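Local coordinates for N-carbamoylsarcosine amidase related protein (PDB 3EEF), which probably acts as an N-carbamoylsarcosine amidase, a zinc-containing hydrolase of the isochorismatase-like cysteine hydrolase family, at residues 112-117 and 139-144; 44-49 and 86-91; 135-140 and 162-167. All blocks are in the same frame, centred on the assembly; numbering follows the deposited sequence.

Contact 1: residues 112-117 and 139-144; sequences TVVLIG and IVVEDA
Strands 112-116 and 137-141 are the two arms of a beta-alpha-beta unit, with helix 123-133 between them, and V114 pairs in parallel with I139 and L115 with V140. I139 is held through both its backbone N and O: the N gives a hydrogen bond to V113 O (2.9 Å), and the O takes one from L115 N (2.8 Å). The next rung, V141 N to L115 O, is weak at 3.3 Å. On the face of V114 and I139, V114 CG1 packs against V141 CG2 at 3.7 Å, while T112 CG2 reaches the far end of the isoleucine, I139 CD1, at 3.8 Å. Helix 22-40 covers this side of the parallel Rossmann-like sheet, F38 resting on V114 and V34 on V141. With I116 CG1 set between the backbone N and carbonyl carbon (chi1 70°), its CG2 lies beside the backbone N and packs 3.6 Å from V141 CB, the two side chains pointing the same way. A144 CB lies against that same methyl. From V141 to A144 the chain makes a type I turn, which brings A144 O within 3.0 Å of G117 N, a hydrogen bond with its donor tilted 26° from the carbonyl plane.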
loop_
_atom_site.group_PDB
_atom_site.type_symbol
_atom_site.label_atom_id
_atom_site.label_comp_id
_atom_site.label_asym_id
_atom_site.label_seq_id
_atom_site.Cartn_x
_atom_site.Cartn_y
_atom_site.Cartn_z
ATOM N N THR A 112 -7.968 13.567 11.794
ATOM C CA THR A 112 -9.365 13.532 11.427
ATOM C C THR A 112 -9.492 14.012 9.999
ATOM O O THR A 112 -8.894 15.044 9.636
ATOM C CB THR A 112 -10.186 14.455 12.321
ATOM O OG1 THR A 112 -9.967 14.089 13.683
ATOM C CG2 THR A 112 -11.717 14.356 12.010
ATOM N N VAL A 113 -10.254 13.283 9.188
ATOM C CA VAL A 113 -10.549 13.746 7.837
ATOM C C VAL A 113 -11.958 14.236 7.777
ATOM O O VAL A 113 -12.874 13.615 8.323
ATOM C CB VAL A 113 -10.328 12.641 6.744
ATOM C CG1 VAL A 113 -8.814 12.345 6.607
ATOM C CG2 VAL A 113 -11.123 11.398 7.049
ATOM N N VAL A 114 -12.137 15.383 7.155
ATOM C CA VAL A 114 -13.495 15.874 6.882
ATOM C C VAL A 114 -13.752 15.686 5.423
ATOM O O VAL A 114 -12.977 16.162 4.596
ATOM C CB VAL A 114 -13.655 17.354 7.233
ATOM C CG1 VAL A 114 -15.093 17.785 6.975
ATOM C CG2 VAL A 114 -13.262 17.569 8.686
ATOM N N LEU A 115 -14.819 14.973 5.107
ATOM C CA LEU A 115 -15.089 14.521 3.728
ATOM C C LEU A 115 -16.280 15.249 3.106
ATOM O O LEU A 115 -17.354 15.289 3.674
ATOM C CB LEU A 115 -15.396 13.019 3.724
ATOM C CG LEU A 115 -14.323 12.081 4.224
ATOM C CD1 LEU A 115 -14.830 10.630 4.200
ATOM C CD2 LEU A 115 -13.068 12.239 3.369
ATOM N N ILE A 116 -16.076 15.830 1.939
ATOM C CA ILE A 116 -17.164 16.351 1.151
ATOM C C ILE A 116 -16.965 15.952 -0.314
ATOM O O ILE A 116 -15.850 15.557 -0.715
ATOM C CB ILE A 116 -17.242 17.891 1.291
ATOM C CG1 ILE A 116 -16.071 18.589 0.609
ATOM C CG2 ILE A 116 -17.298 18.294 2.775
ATOM C CD1 ILE A 116 -16.168 20.122 0.688
ATOM N N GLY A 117 -18.038 16.037 -1.101
ATOM C CA GLY A 117 -17.971 15.830 -2.559
ATOM C C GLY A 117 -18.820 14.678 -3.079
ATOM O O GLY A 117 -19.806 14.294 -2.469
ATOM N N ILE A 139 -15.359 12.649 9.579
ATOM C CA ILE A 139 -16.490 13.537 9.616
ATOM C C ILE A 139 -16.944 13.703 8.189
ATOM O O ILE A 139 -16.112 13.839 7.291
ATOM C CB ILE A 139 -16.079 14.948 10.180
ATOM C CG1 ILE A 139 -15.597 14.813 11.636
ATOM C CG2 ILE A 139 -17.224 15.977 10.048
ATOM C CD1 ILE A 139 -15.062 16.129 12.237
ATOM N N VAL A 140 -18.256 13.681 7.984
ATOM C CA VAL A 140 -18.865 13.925 6.690
ATOM C C VAL A 140 -19.853 15.102 6.766
ATOM O O VAL A 140 -20.660 15.172 7.669
ATOM C CB VAL A 140 -19.613 12.671 6.222
ATOM C CG1 VAL A 140 -20.109 12.850 4.780
ATOM C CG2 VAL A 140 -18.712 11.470 6.331
ATOM N N VAL A 141 -19.758 16.038 5.829
ATOM C CA VAL A 141 -20.656 17.186 5.772
ATOM C C VAL A 141 -21.847 16.883 4.872
ATOM O O VAL A 141 -21.766 17.101 3.680
ATOM C CB VAL A 141 -19.896 18.422 5.277
ATOM C CG1 VAL A 141 -20.780 19.684 5.309
ATOM C CG2 VAL A 141 -18.648 18.599 6.126
ATOM N N GLU A 142 -22.941 16.390 5.463
ATOM C CA GLU A 142 -24.073 15.833 4.721
ATOM C C GLU A 142 -24.553 16.673 3.537
ATOM O O GLU A 142 -24.767 16.135 2.457
ATOM C CB GLU A 142 -25.257 15.500 5.644
ATOM C CG GLU A 142 -25.873 16.683 6.400
ATOM C CD GLU A 142 -27.048 16.296 7.335
ATOM O OE1 GLU A 142 -27.519 15.138 7.338
ATOM O OE2 GLU A 142 -27.505 17.176 8.090
ATOM N N ASP A 143 -24.664 17.982 3.730
ATOM C CA ASP A 143 -25.201 18.873 2.705
ATOM C C ASP A 143 -24.185 19.176 1.649
ATOM O O ASP A 143 -24.516 19.748 0.603
ATOM C CB ASP A 143 -25.780 20.191 3.290
ATOM C CG ASP A 143 -24.784 20.963 4.118
ATOM O OD1 ASP A 143 -23.967 20.339 4.838
ATOM O OD2 ASP A 143 -24.819 22.207 4.050
ATOM N N ALA A 144 -22.951 18.789 1.913
ATOM C CA ALA A 144 -21.906 18.944 0.926
ATOM C C ALA A 144 -21.571 17.604 0.266
ATOM O O ALA A 144 -20.605 17.499 -0.460
ATOM C CB ALA A 144 -20.684 19.577 1.551
#

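Contact 2: residues 44-49 and 86-91; sequences PVVYVN and YVLEKH
L88 and V48 stand side by side and point the same way, L88 CD2 lying 3.9 Å from V48 CG1. The same leucine methyl also meets V46 CG1, at 3.8 Å, so it bridges two valines that share a face of the sheet. Next along that face V46 crosses Y86 obliquely, its methyls against Y86 CB, while the Y86 ring has V45 O at its edge, in plane. Helix 101-107 covers this side with L101 and I104, and Y53 of the second subunit meets the Y86 ring edge-to-face.

Strand 86-90 is one of the two outermost strands, within this chain, of the six-stranded parallel sheet, and 45-50 is its inner neighbour. Five backbone hydrogen bonds join them from Y86 N-V45 O to K90 N-N49 O. The last, 2.9 Å from K90 N to N49 O, reaches the oxygen from above the carbonyl plane, 43° out of it.

On the face of Y47, V87 and N49, the Y47 ring turns its edge to Y86 O, with CD2 3.5 Å away and in plane. The N49 amide leans across to V87, ND2 to CG1 3.6 Å. K90 is back on the side of V48 and L88, where a chi1 of 71° lays its CG over the N49 carbonyl, 3.6 Å from N49 O. The lysine chain then passes V48 O, with CE 4.0 Å from it, and bends at its end. NZ forms a salt bridge with D50, a ligand of the zinc ion, and hydrogen bonds with A92 O and Y93 O.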
loop_
_atom_site.group_PDB
_atom_site.type_symbol
_atom_site.label_atom_id
_atom_site.label_comp_id
_atom_site.label_asym_id
_atom_site.label_seq_id
_atom_site.Cartn_x
_atom_site.Cartn_y
_atom_site.Cartn_z
ATOM N N PRO A 44 -5.248 22.116 6.290
ATOM C CA PRO A 44 -5.043 21.596 4.948
ATOM C C PRO A 44 -6.345 21.294 4.190
ATOM O O PRO A 44 -7.304 20.761 4.754
ATOM C CB PRO A 44 -4.254 20.300 5.179
ATOM C CG PRO A 44 -3.826 20.316 6.598
ATOM C CD PRO A 44 -4.818 21.155 7.318
ATOM N N VAL A 45 -6.341 21.644 2.913
ATOM C CA VAL A 45 -7.437 21.339 1.995
ATOM C C VAL A 45 -6.848 20.554 0.842
ATOM O O VAL A 45 -5.884 21.000 0.218
ATOM C CB VAL A 45 -8.060 22.600 1.465
ATOM C CG1 VAL A 45 -9.003 22.273 0.275
ATOM C CG2 VAL A 45 -8.792 23.343 2.611
ATOM N N VAL A 46 -7.408 19.373 0.584
ATOM C CA VAL A 46 -6.900 18.480 -0.435
ATOM C C VAL A 46 -7.998 18.047 -1.406
ATOM O O VAL A 46 -8.961 17.412 -1.012
ATOM C CB VAL A 46 -6.316 17.204 0.216
ATOM C CG1 VAL A 46 -5.748 16.280 -0.869
ATOM C CG2 VAL A 46 -5.258 17.577 1.288
ATOM N N TYR A 47 -7.826 18.381 -2.673
ATOM C CA TYR A 47 -8.733 17.946 -3.700
ATOM C C TYR A 47 -8.209 16.639 -4.246
ATOM O O TYR A 47 -7.040 16.539 -4.591
ATOM C CB TYR A 47 -8.821 18.973 -4.837
ATOM C CG TYR A 47 -9.423 20.328 -4.467
ATOM C CD1 TYR A 47 -10.738 20.649 -4.807
ATOM C CD2 TYR A 47 -8.673 21.288 -3.802
ATOM C CE1 TYR A 47 -11.273 21.894 -4.490
ATOM C CE2 TYR A 47 -9.212 22.531 -3.469
ATOM C CZ TYR A 47 -10.505 22.830 -3.817
ATOM O OH TYR A 47 -11.020 24.074 -3.495
ATOM N N VAL A 48 -9.093 15.642 -4.326
ATOM C CA VAL A 48 -8.772 14.362 -4.916
ATOM C C VAL A 48 -9.754 14.130 -6.091
ATOM O O VAL A 48 -10.929 13.938 -5.868
ATOM C CB VAL A 48 -8.798 13.211 -3.859
ATOM C CG1 VAL A 48 -7.677 13.345 -2.884
ATOM C CG2 VAL A 48 -10.069 13.231 -3.062
ATOM N N ASN A 49 -9.238 14.138 -7.326
ATOM C CA ASN A 49 -10.035 14.113 -8.561
ATOM C C ASN A 49 -9.688 12.975 -9.481
ATOM O O ASN A 49 -8.515 12.762 -9.819
ATOM C CB ASN A 49 -9.784 15.394 -9.334
ATOM C CG ASN A 49 -9.928 16.597 -8.470
ATOM O OD1 ASN A 49 -10.946 16.751 -7.798
ATOM N ND2 ASN A 49 -8.909 17.442 -8.437
ATOM N N TYR A 86 -3.940 21.432 -1.765
ATOM C CA TYR A 86 -3.368 20.320 -2.514
ATOM C C TYR A 86 -4.354 19.780 -3.607
ATOM O O TYR A 86 -5.559 19.709 -3.369
ATOM C CB TYR A 86 -2.968 19.241 -1.522
ATOM C CG TYR A 86 -1.883 19.677 -0.537
ATOM C CD1 TYR A 86 -0.569 19.365 -0.779
ATOM C CD2 TYR A 86 -2.184 20.400 0.626
ATOM C CE1 TYR A 86 0.430 19.711 0.098
ATOM C CE2 TYR A 86 -1.185 20.771 1.522
ATOM C CZ TYR A 86 0.128 20.404 1.246
ATOM O OH TYR A 86 1.186 20.737 2.054
ATOM N N VAL A 87 -3.851 19.468 -4.810
ATOM C CA VAL A 87 -4.686 18.891 -5.876
ATOM C C VAL A 87 -4.044 17.569 -6.345
ATOM O O VAL A 87 -2.913 17.561 -6.858
ATOM C CB VAL A 87 -4.879 19.840 -7.063
ATOM C CG1 VAL A 87 -5.842 19.219 -8.117
ATOM C CG2 VAL A 87 -5.370 21.215 -6.596
ATOM N N LEU A 88 -4.776 16.467 -6.129
ATOM C CA LEU A 88 -4.297 15.122 -6.373
ATOM C C LEU A 88 -5.127 14.498 -7.507
ATOM O O LEU A 88 -6.373 14.722 -7.612
ATOM C CB LEU A 88 -4.415 14.250 -5.110
ATOM C CG LEU A 88 -3.323 14.243 -4.033
ATOM C CD1 LEU A 88 -2.787 15.648 -3.770
ATOM C CD2 LEU A 88 -3.801 13.587 -2.721
ATOM N N GLU A 89 -4.425 13.753 -8.367
ATOM C CA GLU A 89 -5.073 12.955 -9.390
ATOM C C GLU A 89 -5.212 11.569 -8.816
ATOM O O GLU A 89 -4.269 11.053 -8.222
ATOM C CB GLU A 89 -4.230 12.898 -10.667
ATOM C CG GLU A 89 -4.166 14.203 -11.455
ATOM C CD GLU A 89 -3.109 14.147 -12.538
ATOM O OE1 GLU A 89 -3.184 13.246 -13.383
ATOM O OE2 GLU A 89 -2.181 14.983 -12.533
ATOM N N LYS A 90 -6.381 10.964 -8.991
ATOM C CA LYS A 90 -6.613 9.594 -8.568
ATOM C C LYS A 90 -7.160 8.749 -9.730
ATOM O O LYS A 90 -7.782 9.280 -10.651
ATOM C CB LYS A 90 -7.556 9.563 -7.357
ATOM C CG LYS A 90 -9.025 9.924 -7.630
ATOM C CD LYS A 90 -9.858 9.730 -6.357
ATOM C CE LYS A 90 -11.318 9.975 -6.586
ATOM N NZ LYS A 90 -12.056 8.759 -7.108
ATOM N N HIS A 91 -6.933 7.437 -9.662
ATOM C CA HIS A 91 -7.337 6.500 -10.710
ATOM C C HIS A 91 -8.342 5.409 -10.267
ATOM O O HIS A 91 -8.695 4.548 -11.074
ATOM C CB HIS A 91 -6.081 5.840 -11.287
ATOM C CG HIS A 91 -5.273 6.782 -12.126
ATOM N ND1 HIS A 91 -5.467 6.912 -13.486
ATOM C CD2 HIS A 91 -4.314 7.684 -11.785
ATOM C CE1 HIS A 91 -4.647 7.838 -13.951
ATOM N NE2 HIS A 91 -3.936 8.321 -12.940
#

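Contact 3: residues 135-140 and 162-167; sequences NYRIIV and GATVKR
The guanidinium of R137 has G162 O at its edge, near its plane, but NH2 is 4.3 Å from that oxygen, so this is an approach and not a bond. It lies where strand 137-141 pairs with strand 164-166, the outermost strand at this end, within the chain, of the parallel Rossmann-like sheet. T164 CG2 comes to the same NH2 obliquely at 4.1 Å, the arginine and threonine side chains crossing at about a right angle. Bends at chi2 and chi3 (-69° and -51°) turn the end of the arginine across toward the edge strand, and its NE lies close to the like-charged R60 of the third subunit.

G162, with positive phi, leaves helix 153-161 and leads the chain into the edge strand. A163 CB then settles against two residues at once, 3.8 Å from I138 CG2 and 4.1 Å from V140 CG2, and F157 of that helix touches both A163 and V140.

On the face of I139 and T164, the one R137 also rises from, T164 OG1 is turned to I139 CG1, 3.5 Å away. I139 CG2 meets K166 CG at 4.0 Å, whereas the end of the lysine leads away. T164 is held through both its N and its O, bonded to I138 O and V140 N, and the pairing closes with K166 N, 2.9 Å from V140 O and nearly in line with that carbonyl.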
loop_
_atom_site.group_PDB
_atom_site.type_symbol
_atom_site.label_atom_id
_atom_site.label_comp_id
_atom_site.label_asym_id
_atom_site.label_seq_id
_atom_site.Cartn_x
_atom_site.Cartn_y
_atom_site.Cartn_z
ATOM N N ASN A 135 -6.576 4.659 10.553
ATOM C CA ASN A 135 -6.746 5.191 11.906
ATOM C C ASN A 135 -7.053 6.689 12.015
ATOM O O ASN A 135 -6.845 7.283 13.066
ATOM C CB ASN A 135 -5.497 4.862 12.756
ATOM C CG ASN A 135 -5.802 4.708 14.263
ATOM O OD1 ASN A 135 -6.814 4.108 14.667
ATOM N ND2 ASN A 135 -4.896 5.229 15.097
ATOM N N TYR A 136 -7.550 7.295 10.947
ATOM C CA TYR A 136 -8.156 8.616 11.013
ATOM C C TYR A 136 -9.552 8.541 11.617
ATOM O O TYR A 136 -10.250 7.531 11.462
ATOM C CB TYR A 136 -8.261 9.226 9.614
ATOM C CG TYR A 136 -6.912 9.456 9.005
ATOM C CD1 TYR A 136 -6.138 10.542 9.403
ATOM C CD2 TYR A 136 -6.375 8.563 8.098
ATOM C CE1 TYR A 136 -4.880 10.751 8.886
ATOM C CE2 TYR A 136 -5.092 8.750 7.584
ATOM C CZ TYR A 136 -4.357 9.850 7.977
ATOM O OH TYR A 136 -3.101 10.061 7.478
ATOM N N ARG A 137 -9.965 9.603 12.301
ATOM C CA ARG A 137 -11.398 9.806 12.589
ATOM C C ARG A 137 -12.028 10.456 11.376
ATOM O O ARG A 137 -11.338 11.104 10.571
ATOM C CB ARG A 137 -11.635 10.688 13.814
ATOM C CG ARG A 137 -11.105 10.108 15.126
ATOM C CD ARG A 137 -11.887 8.863 15.604
ATOM N NE ARG A 137 -13.347 9.063 15.653
ATOM C CZ ARG A 137 -14.009 9.874 16.502
ATOM N NH1 ARG A 137 -13.359 10.607 17.409
ATOM N NH2 ARG A 137 -15.349 9.953 16.447
ATOM N N ILE A 138 -13.346 10.269 11.242
ATOM C CA ILE A 138 -14.049 10.665 10.045
ATOM C C ILE A 138 -15.253 11.554 10.330
ATOM O O ILE A 138 -16.081 11.223 11.176
ATOM C CB ILE A 138 -14.546 9.436 9.250
ATOM C CG1 ILE A 138 -13.354 8.517 8.861
ATOM C CG2 ILE A 138 -15.340 9.910 7.997
ATOM C CD1 ILE A 138 -13.697 7.026 8.490
ATOM N N ILE A 139 -15.359 12.649 9.579
ATOM C CA ILE A 139 -16.490 13.537 9.616
ATOM C C ILE A 139 -16.944 13.703 8.189
ATOM O O ILE A 139 -16.112 13.839 7.291
ATOM C CB ILE A 139 -16.079 14.948 10.180
ATOM C CG1 ILE A 139 -15.597 14.813 11.636
ATOM C CG2 ILE A 139 -17.224 15.977 10.048
ATOM C CD1 ILE A 139 -15.062 16.129 12.237
ATOM N N VAL A 140 -18.256 13.681 7.984
ATOM C CA VAL A 140 -18.865 13.925 6.690
ATOM C C VAL A 140 -19.853 15.102 6.766
ATOM O O VAL A 140 -20.660 15.172 7.669
ATOM C CB VAL A 140 -19.613 12.671 6.222
ATOM C CG1 VAL A 140 -20.109 12.850 4.780
ATOM C CG2 VAL A 140 -18.712 11.470 6.331
ATOM N N GLY A 162 -18.004 4.603 11.748
ATOM C CA GLY A 162 -18.095 5.433 12.944
ATOM C C GLY A 162 -18.053 6.920 12.669
ATOM O O GLY A 162 -17.668 7.696 13.540
ATOM N N ALA A 163 -18.450 7.337 11.463
ATOM C CA ALA A 163 -18.379 8.759 11.072
ATOM C C ALA A 163 -19.348 9.582 11.880
ATOM O O ALA A 163 -20.432 9.095 12.253
ATOM C CB ALA A 163 -18.685 8.959 9.593
ATOM N N THR A 164 -18.965 10.825 12.170
ATOM C CA THR A 164 -19.915 11.772 12.704
ATOM C C THR A 164 -20.328 12.681 11.554
ATOM O O THR A 164 -19.482 13.157 10.793
ATOM C CB THR A 164 -19.326 12.606 13.832
ATOM O OG1 THR A 164 -18.297 13.431 13.291
ATOM C CG2 THR A 164 -18.735 11.738 14.918
ATOM N N VAL A 165 -21.626 12.959 11.472
ATOM C CA VAL A 165 -22.220 13.722 10.384
ATOM C C VAL A 165 -22.495 15.164 10.839
ATOM O O VAL A 165 -23.065 15.384 11.893
ATOM C CB VAL A 165 -23.541 13.052 9.955
ATOM C CG1 VAL A 165 -24.176 13.797 8.796
ATOM C CG2 VAL A 165 -23.311 11.573 9.607
ATOM N N LYS A 166 -22.082 16.141 10.043
ATOM C CA LYS A 166 -22.271 17.548 10.361
ATOM C C LYS A 166 -22.909 18.258 9.185
ATOM O O LYS A 166 -22.978 17.691 8.098
ATOM C CB LYS A 166 -20.921 18.211 10.663
ATOM C CG LYS A 166 -20.247 17.734 11.958
ATOM C CD LYS A 166 -21.095 18.023 13.192
ATOM C CE LYS A 166 -20.269 17.976 14.479
ATOM N NZ LYS A 166 -21.147 17.829 15.684
ATOM N N ARG A 167 -23.350 19.499 9.401
ATOM C CA ARG A 167 -23.830 20.348 8.320
ATOM C C ARG A 167 -22.820 21.446 8.044
ATOM O O ARG A 167 -21.989 21.773 8.896
ATOM C CB ARG A 167 -25.196 20.944 8.642
ATOM C CG ARG A 167 -26.166 19.925 9.209
ATOM C CD ARG A 167 -27.607 20.382 9.144
ATOM N NE ARG A 167 -28.231 19.977 7.886
ATOM C CZ ARG A 167 -28.360 20.739 6.800
ATOM N NH1 ARG A 167 -27.916 21.996 6.769
ATOM N NH2 ARG A 167 -28.956 20.234 5.728
#

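In the fold
All three contacts join neighbouring strands of one parallel sheet, ordered 86-90, 45-50, 3-8, 112-116, 137-141, 164-166. Contact 2 closes first along the chain and pairs the two strands at one end. Contacts 1 and 3 follow and share strand 137-141, I139 and V140 serving both, so their centres are only about 7 Å apart; the salt bridge of E142 with R167 also ties them. Contact 2 lies about 15 Å from contact 1 and 19 Å from contact 3, centre to centre, with strand 3-8 filling the gap between its strands and 112-116. Of the three, contact 2 lies beside the zinc site, while contact 3 forms the sheet's far end within the chain.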